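Side-chain contact in MdcA (Pseudomonas aeruginosa, PDB 5VIT), which probably acts as the acyl-carrier-protein transferase subunit of malonate decarboxylase, passing malonyl onto the carrier protein in exchange for acetyl: residues N59-D64 with V163-S168. Sequence-based numbering, arbitrary orientation.
Sequences NQKQAD and VYTGPS
Lys-61 and Ser-168 bring the two backbones closest, their CA atoms 6.1 Å apart, where segment 59-64, a loop running into helix 64-70, faces the turn that follows the short strand 163-164. The lysine side chain spans this gap. Its CG stands anti to the backbone N (chi1 -159°) and starts the chain toward the turn; bends at the next three torsions bring CE and NZ onto Ser-168 O, with CE 3.1 Å from that oxygen. Lys-61 NZ then donates a short hydrogen bond of 2.7 Å to Ser-168 O, approaching at a C=O...N angle of 145° and tilted 33° from the carbonyl plane. Lower on the chain, CG of Lys-61 lies alongside CB of Ser-168 at 4.1 Å. The methyl CG2 of Thr-165 meets the ammonium end at 3.8 Å from Lys-61 NZ, while Thr-165 OG1 is hydrogen-bonded to Thr-169. In the fold, the lysine loop leaves strand 52-55 of the parallel eight-stranded sheet, with Ala-63 as N-cap residue of the helix; the contact thus joins that strand-to-helix connection to the segment running from the small sheet of strand 163-164 toward helix 172-180. A water bridges the same two sides, accepting from Lys-61 NZ at 3.0 Å and donating to Thr-165 O at 2.9 Å. Ala-153 O and Thr-172 OG1 also bond to the buried ammonium group, giving it four oxygen partners. Within the loop, Gln-62 NE2 reaches back to Gln-60 O at 3.1 Å, from above the carbonyl plane, and also bonds Asn-58 O.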
ATOM      1  N   ASN A  59      -1.299  11.788 -34.815  1.00 27.04           N
ATOM      2  CA  ASN A  59      -1.509  12.397 -33.513  1.00 31.71           C
ATOM      3  C   ASN A  59      -1.203  13.893 -33.528  1.00 29.59           C
ATOM      4  O   ASN A  59      -1.915  14.685 -32.908  1.00 28.71           O
ATOM      5  CB  ASN A  59      -0.658  11.718 -32.442  1.00 25.91           C
ATOM      6  CG  ASN A  59      -1.284  10.452 -31.916  1.00 28.73           C
ATOM      7  OD1 ASN A  59      -2.465  10.164 -32.159  1.00 26.22           O
ATOM      8  ND2 ASN A  59      -0.498   9.690 -31.164  1.00 27.23           N
ATOM      9  N   GLN A  60      -0.155  14.281 -34.249  1.00 28.01           N
ATOM     10  CA  GLN A  60       0.267  15.675 -34.254  1.00 28.46           C
ATOM     11  C   GLN A  60       0.156  16.299 -35.652  1.00 33.79           C
ATOM     12  O   GLN A  60      -0.601  17.251 -35.862  1.00 35.37           O
ATOM     13  CB  GLN A  60       1.690  15.769 -33.699  1.00 27.48           C
ATOM     14  CG  GLN A  60       1.790  15.294 -32.238  1.00 24.93           C
ATOM     15  CD  GLN A  60       2.748  14.099 -32.008  1.00 31.00           C
ATOM     16  OE1 GLN A  60       3.038  13.310 -32.919  1.00 26.10           O
ATOM     17  NE2 GLN A  60       3.235  13.971 -30.768  1.00 27.60           N
ATOM     18  N   LYS A  61       0.892  15.744 -36.607  1.00 31.42           N
ATOM     19  CA  LYS A  61       0.864  16.189 -37.995  1.00 29.66           C
ATOM     20  C   LYS A  61      -0.523  16.033 -38.658  1.00 32.87           C
ATOM     21  O   LYS A  61      -1.091  14.939 -38.671  1.00 33.58           O
ATOM     22  CB  LYS A  61       1.915  15.397 -38.787  1.00 26.94           C
ATOM     23  CG  LYS A  61       2.369  16.038 -40.081  1.00 31.85           C
ATOM     24  CD  LYS A  61       2.257  15.110 -41.277  1.00 39.29           C
ATOM     25  CE  LYS A  61       3.101  13.845 -41.139  1.00 32.25           C
ATOM     26  NZ  LYS A  61       4.408  13.931 -41.806  1.00 28.22           N
ATOM     27  N   GLN A  62      -1.071  17.117 -39.210  1.00 29.55           N
ATOM     28  CA  GLN A  62      -2.307  17.026 -39.998  1.00 29.69           C
ATOM     29  C   GLN A  62      -2.038  17.449 -41.442  1.00 34.88           C
ATOM     30  O   GLN A  62      -1.433  18.504 -41.680  1.00 34.93           O
ATOM     31  CB  GLN A  62      -3.431  17.903 -39.419  1.00 33.65           C
ATOM     32  CG  GLN A  62      -3.633  17.790 -37.923  1.00 33.82           C
ATOM     33  CD  GLN A  62      -4.012  16.387 -37.494  1.00 34.99           C
ATOM     34  OE1 GLN A  62      -4.936  15.782 -38.051  1.00 32.59           O
ATOM     35  NE2 GLN A  62      -3.289  15.852 -36.506  1.00 29.24           N
ATOM     36  N   ALA A  63      -2.481  16.638 -42.403  1.00 32.73           N
ATOM     37  CA  ALA A  63      -2.510  17.070 -43.802  1.00 34.39           C
ATOM     38  C   ALA A  63      -3.789  17.880 -44.048  1.00 37.26           C
ATOM     39  O   ALA A  63      -4.679  17.458 -44.795  1.00 33.00           O
ATOM     40  CB  ALA A  63      -2.441  15.873 -44.747  1.00 29.87           C
ATOM     41  N   ASP A  64      -3.875  19.044 -43.405  1.00 35.72           N
ATOM     42  CA  ASP A  64      -5.142  19.763 -43.305  1.00 41.56           C
ATOM     43  C   ASP A  64      -5.519  20.502 -44.602  1.00 35.99           C
ATOM     44  O   ASP A  64      -6.698  20.775 -44.844  1.00 32.21           O
ATOM     45  CB  ASP A  64      -5.103  20.729 -42.115  1.00 38.52           C
ATOM     46  CG  ASP A  64      -4.062  21.815 -42.277  1.00 37.77           C
ATOM     47  OD1 ASP A  64      -2.851  21.493 -42.324  1.00 34.88           O
ATOM     48  OD2 ASP A  64      -4.460  22.998 -42.344  1.00 38.30           O
ATOM     49  N   VAL A 163      10.525  13.734 -50.392  1.00 38.29           N
ATOM     50  CA  VAL A 163       9.857  14.499 -49.348  1.00 35.76           C
ATOM     51  C   VAL A 163      10.649  14.444 -48.057  1.00 35.06           C
ATOM     52  O   VAL A 163      11.100  13.369 -47.633  1.00 33.17           O
ATOM     53  CB  VAL A 163       8.420  13.983 -49.078  1.00 38.72           C
ATOM     54  CG1 VAL A 163       7.802  14.706 -47.874  1.00 33.92           C
ATOM     55  CG2 VAL A 163       7.553  14.147 -50.305  1.00 31.66           C
ATOM     56  N   TYR A 164      10.825  15.616 -47.451  1.00 31.33           N
ATOM     57  CA  TYR A 164      11.374  15.729 -46.111  1.00 32.51           C
ATOM     58  C   TYR A 164      10.232  15.916 -45.109  1.00 33.21           C
ATOM     59  O   TYR A 164       9.405  16.818 -45.258  1.00 35.92           O
ATOM     60  CB  TYR A 164      12.370  16.887 -46.036  1.00 37.19           C
ATOM     61  CG  TYR A 164      12.755  17.297 -44.631  1.00 38.48           C
ATOM     62  CD1 TYR A 164      13.613  16.516 -43.861  1.00 34.34           C
ATOM     63  CD2 TYR A 164      12.270  18.476 -44.078  1.00 38.22           C
ATOM     64  CE1 TYR A 164      13.979  16.903 -42.574  1.00 33.88           C
ATOM     65  CE2 TYR A 164      12.628  18.868 -42.796  1.00 36.47           C
ATOM     66  CZ  TYR A 164      13.478  18.082 -42.048  1.00 37.21           C
ATOM     67  OH  TYR A 164      13.817  18.480 -40.775  1.00 36.76           O
ATOM     68  N   THR A 165      10.180  15.050 -44.103  1.00 32.66           N
ATOM     69  CA  THR A 165       9.145  15.137 -43.086  1.00 31.72           C
ATOM     70  C   THR A 165       9.704  15.490 -41.724  1.00 31.54           C
ATOM     71  O   THR A 165       8.947  15.863 -40.836  1.00 34.20           O
ATOM     72  CB  THR A 165       8.353  13.824 -42.939  1.00 33.75           C
ATOM     73  OG1 THR A 165       9.266  12.726 -42.799  1.00 32.35           O
ATOM     74  CG2 THR A 165       7.436  13.596 -44.126  1.00 31.85           C
ATOM     75  N   GLY A 166      11.015  15.333 -41.547  1.00 31.65           N
ATOM     76  CA  GLY A 166      11.692  15.753 -40.327  1.00 33.23           C
ATOM     77  C   GLY A 166      11.124  15.250 -39.005  1.00 34.11           C
ATOM     78  O   GLY A 166      10.804  14.061 -38.876  1.00 29.53           O
ATOM     79  N   PRO A 167      11.015  16.154 -38.006  1.00 33.72           N
ATOM     80  CA  PRO A 167      10.491  15.828 -36.669  1.00 29.08           C
ATOM     81  C   PRO A 167       9.061  15.332 -36.705  1.00 29.93           C
ATOM     82  O   PRO A 167       8.640  14.660 -35.762  1.00 31.11           O
ATOM     83  CB  PRO A 167      10.582  17.163 -35.927  1.00 28.43           C
ATOM     84  CG  PRO A 167      11.757  17.839 -36.564  1.00 31.71           C
ATOM     85  CD  PRO A 167      11.605  17.506 -38.035  1.00 31.36           C
ATOM     86  N   SER A 168       8.335  15.659 -37.776  1.00 29.07           N
ATOM     87  CA  SER A 168       6.943  15.265 -37.919  1.00 28.69           C
ATOM     88  C   SER A 168       6.774  14.055 -38.841  1.00 28.27           C
ATOM     89  O   SER A 168       5.705  13.872 -39.409  1.00 24.58           O
ATOM     90  CB  SER A 168       6.105  16.432 -38.450  1.00 26.79           C
ATOM     91  OG  SER A 168       6.253  17.583 -37.636  1.00 29.94           O
TER
HETATM   92  O   HOH W   1       6.361  16.264 -42.000  1.00 35.53           O